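Local atomic coordinates of deseasin MCP-01 (Pseudoalteromonas sp., PDB entry 3VV3), a protein that degrades collagen as a serine protease of the subtilisin family, its catalytic domain binding several calcium ions. Residues 28-34 and 318-322. Residues are numbered along the deposited sequence; the frame is centred on the assembly and turned at random.
Sequences DIDAPEA and RLNVN. With CA (calcium ion), chain D; CA (calcium ion), chain E.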
ATOM      1  N   ASP A  28     -20.841   7.349  -7.245  1.00  7.47           N
ATOM      2  CA  ASP A  28     -20.566   7.736  -5.867  1.00  7.88           C
ATOM      3  C   ASP A  28     -21.605   7.090  -4.962  1.00  7.97           C
ATOM      4  O   ASP A  28     -22.501   6.391  -5.437  1.00  6.53           O
ATOM      5  CB  ASP A  28     -20.550   9.267  -5.700  1.00  5.94           C
ATOM      6  CG  ASP A  28     -21.883   9.921  -6.056  1.00  7.63           C
ATOM      7  OD1 ASP A  28     -22.933   9.407  -5.616  1.00  6.16           O
ATOM      8  OD2 ASP A  28     -21.869  10.950  -6.765  1.00  8.44           O
ATOM      9  N   ILE A  29     -21.481   7.310  -3.658  1.00  6.77           N
ATOM     10  CA  ILE A  29     -22.370   6.654  -2.706  1.00  7.67           C
ATOM     11  C   ILE A  29     -23.550   7.532  -2.297  1.00  8.44           C
ATOM     12  O   ILE A  29     -24.320   7.166  -1.411  1.00  7.81           O
ATOM     13  CB  ILE A  29     -21.596   6.150  -1.443  1.00  4.22           C
ATOM     14  CG1 ILE A  29     -21.150   7.319  -0.552  1.00  7.04           C
ATOM     15  CG2 ILE A  29     -20.416   5.287  -1.871  1.00  6.39           C
ATOM     16  CD1 ILE A  29     -20.551   6.880   0.788  1.00  8.73           C
ATOM     17  N   ASP A  30     -23.697   8.682  -2.956  1.00  6.64           N
ATOM     18  CA  ASP A  30     -24.801   9.602  -2.664  1.00  6.97           C
ATOM     19  C   ASP A  30     -24.791  10.062  -1.205  1.00  8.36           C
ATOM     20  O   ASP A  30     -25.837  10.068  -0.545  1.00  9.80           O
ATOM     21  CB  ASP A  30     -26.166   8.964  -2.996  1.00  7.48           C
ATOM     22  CG  ASP A  30     -26.496   8.992  -4.493  1.00  7.94           C
ATOM     23  OD1 ASP A  30     -25.890   9.791  -5.233  1.00  7.11           O
ATOM     24  OD2 ASP A  30     -27.379   8.226  -4.922  1.00  5.93           O
ATOM     25  N   ALA A  31     -23.622  10.461  -0.706  1.00  6.66           N
ATOM     26  CA  ALA A  31     -23.493  10.882   0.688  1.00  8.90           C
ATOM     27  C   ALA A  31     -24.268  12.167   1.021  1.00 11.06           C
ATOM     28  O   ALA A  31     -24.926  12.233   2.055  1.00  7.87           O
ATOM     29  CB  ALA A  31     -22.024  11.023   1.079  1.00  9.29           C
ATOM     30  N   PRO A  32     -24.180  13.202   0.161  1.00 11.89           N
ATOM     31  CA  PRO A  32     -24.908  14.432   0.515  1.00  8.99           C
ATOM     32  C   PRO A  32     -26.410  14.202   0.618  1.00  9.36           C
ATOM     33  O   PRO A  32     -27.075  14.798   1.468  1.00 12.81           O
ATOM     34  CB  PRO A  32     -24.584  15.380  -0.647  1.00 11.50           C
ATOM     35  CG  PRO A  32     -23.253  14.868  -1.183  1.00 11.68           C
ATOM     36  CD  PRO A  32     -23.366  13.372  -1.060  1.00 11.43           C
ATOM     37  N   GLU A  33     -26.942  13.347  -0.240  1.00 10.69           N
ATOM     38  CA  GLU A  33     -28.349  12.996  -0.158  1.00 12.15           C
ATOM     39  C   GLU A  33     -28.621  12.289   1.170  1.00 12.39           C
ATOM     40  O   GLU A  33     -29.570  12.620   1.883  1.00 12.22           O
ATOM     41  CB  GLU A  33     -28.751  12.122  -1.345  1.00 12.09           C
ATOM     42  CG  GLU A  33     -28.773  12.857  -2.698  1.00 13.40           C
ATOM     43  CD  GLU A  33     -27.403  13.047  -3.347  1.00 16.19           C
ATOM     44  OE1 GLU A  33     -26.373  12.611  -2.773  1.00 10.22           O
ATOM     45  OE2 GLU A  33     -27.361  13.646  -4.452  1.00 13.00           O
ATOM     46  N   ALA A  34     -27.769  11.328   1.519  1.00 10.68           N
ATOM     47  CA  ALA A  34     -27.943  10.596   2.769  1.00  9.68           C
ATOM     48  C   ALA A  34     -27.903  11.538   3.968  1.00 10.35           C
ATOM     49  O   ALA A  34     -28.631  11.351   4.949  1.00 12.36           O
ATOM     50  CB  ALA A  34     -26.873   9.496   2.914  1.00  8.19           C
ATOM     51  N   ARG A 318     -22.769  -1.563  -5.935  1.00  6.93           N
ATOM     52  CA  ARG A 318     -21.817  -0.614  -5.395  1.00  6.40           C
ATOM     53  C   ARG A 318     -22.533   0.197  -4.325  1.00  8.77           C
ATOM     54  O   ARG A 318     -23.655   0.648  -4.536  1.00  7.75           O
ATOM     55  CB  ARG A 318     -21.292   0.302  -6.509  1.00  6.71           C
ATOM     56  CG  ARG A 318     -20.160   1.234  -6.075  1.00  7.03           C
ATOM     57  CD  ARG A 318     -20.659   2.625  -5.702  1.00  7.70           C
ATOM     58  NE  ARG A 318     -21.254   3.294  -6.861  1.00  7.42           N
ATOM     59  CZ  ARG A 318     -22.515   3.707  -6.930  1.00 12.21           C
ATOM     60  NH1 ARG A 318     -23.333   3.551  -5.891  1.00  7.42           N
ATOM     61  NH2 ARG A 318     -22.956   4.292  -8.040  1.00 10.10           N
ATOM     62  N   LEU A 319     -21.876   0.367  -3.177  1.00  7.32           N
ATOM     63  CA  LEU A 319     -22.458   1.050  -2.015  1.00  7.29           C
ATOM     64  C   LEU A 319     -23.244   2.314  -2.352  1.00  7.19           C
ATOM     65  O   LEU A 319     -22.775   3.179  -3.090  1.00  5.89           O
ATOM     66  CB  LEU A 319     -21.353   1.404  -1.020  1.00  6.54           C
ATOM     67  CG  LEU A 319     -21.749   2.148   0.258  1.00  5.66           C
ATOM     68  CD1 LEU A 319     -22.606   1.277   1.166  1.00  6.16           C
ATOM     69  CD2 LEU A 319     -20.484   2.623   0.974  1.00  5.77           C
ATOM     70  N   ASN A 320     -24.442   2.425  -1.785  1.00  6.18           N
ATOM     71  CA  ASN A 320     -25.185   3.670  -1.847  1.00  7.24           C
ATOM     72  C   ASN A 320     -25.787   3.955  -0.483  1.00  5.29           C
ATOM     73  O   ASN A 320     -26.754   3.314  -0.077  1.00  6.33           O
ATOM     74  CB  ASN A 320     -26.285   3.612  -2.909  1.00  8.06           C
ATOM     75  CG  ASN A 320     -26.924   4.966  -3.131  1.00  8.21           C
ATOM     76  OD1 ASN A 320     -27.360   5.620  -2.182  1.00  6.70           O
ATOM     77  ND2 ASN A 320     -26.946   5.415  -4.384  1.00  9.06           N
ATOM     78  N   VAL A 321     -25.192   4.905   0.232  1.00  7.11           N
ATOM     79  CA  VAL A 321     -25.558   5.101   1.627  1.00  6.73           C
ATOM     80  C   VAL A 321     -26.879   5.852   1.751  1.00  9.41           C
ATOM     81  O   VAL A 321     -27.605   5.679   2.734  1.00  8.83           O
ATOM     82  CB  VAL A 321     -24.433   5.756   2.460  1.00  9.40           C
ATOM     83  CG1 VAL A 321     -24.164   7.195   2.011  1.00  8.48           C
ATOM     84  CG2 VAL A 321     -24.776   5.686   3.969  1.00  7.46           C
ATOM     85  N   ASN A 322     -27.210   6.654   0.741  1.00  7.26           N
ATOM     86  CA  ASN A 322     -28.523   7.289   0.740  1.00  8.68           C
ATOM     87  C   ASN A 322     -29.613   6.228   0.717  1.00 10.33           C
ATOM     88  O   ASN A 322     -30.529   6.242   1.547  1.00 11.29           O
ATOM     89  CB  ASN A 322     -28.684   8.246  -0.446  1.00  8.27           C
ATOM     90  CG  ASN A 322     -30.026   8.968  -0.422  1.00 12.52           C
ATOM     91  OD1 ASN A 322     -30.413   9.546   0.596  1.00 11.35           O
ATOM     92  ND2 ASN A 322     -30.749   8.914  -1.535  1.00 11.31           N
TER
HETATM   93 CA    CA D 402     -24.409  11.333  -6.610  1.00 30.00          CA
HETATM   94 CA    CA E 403     -27.079   8.713  -7.309  1.00 30.00          CA
HETATM   95  O   HOH W   1     -29.824   7.691  -3.895  1.00 15.71           O
HETATM   96  O   HOH W   2     -26.235  12.769  -6.640  1.00  5.64           O
HETATM   97  O   HOH W   3     -24.033  12.517  -4.352  1.00  8.07           O
HETATM   98  O   HOH W   4     -23.495  12.924  -8.025  1.00  8.59           O
HETATM   99  O   HOH W   5     -28.191  10.667  -7.262  1.00 12.47           O
HETATM  100  O   HOH W   6     -29.426   8.294  -8.011  1.00 20.40           O
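Ile29 packs its CG2 alongside Leu319 CD2 (3.9 Å) and its CD1 against Val321 CG1, joining the N-terminal arm of this subtilisin-type alpha/beta fold to the N-terminus of helix 321-327. With chi1 at 71°, its CG1 sits between backbone N and carbonyl carbon, which sends CD1 to the valine and leaves CG2 over Leu319 O. The backbone locks the pair: Val321 N donates to Ile29 O (2.9 Å), in the carbonyl plane. Leu319 and Val321 in turn rest on helix 269-284. Asn322 lays its flat amide against Glu33 CB, the nearest approach being from CG at 3.5 Å, while its CB lies 3.7 Å from Asp30 CB. Arg318 bends back so that one guanidinium face covers Asp28 O; NH1 donates to Leu319 O and pairs with Asp304, NH2 with Asp232. A leucine in its place would probably leave both aspartates without their positive mate and Leu319 O without this donor. On the calcium side, Asp30 OD1 bridges the two ions, and Asp26 and Asp28 also bind metal. Asn320 ND2 reaches Asp30 OD2 at 2.9 Å from above the carboxylate plane, and a water links that same oxygen to Asn322 ND2.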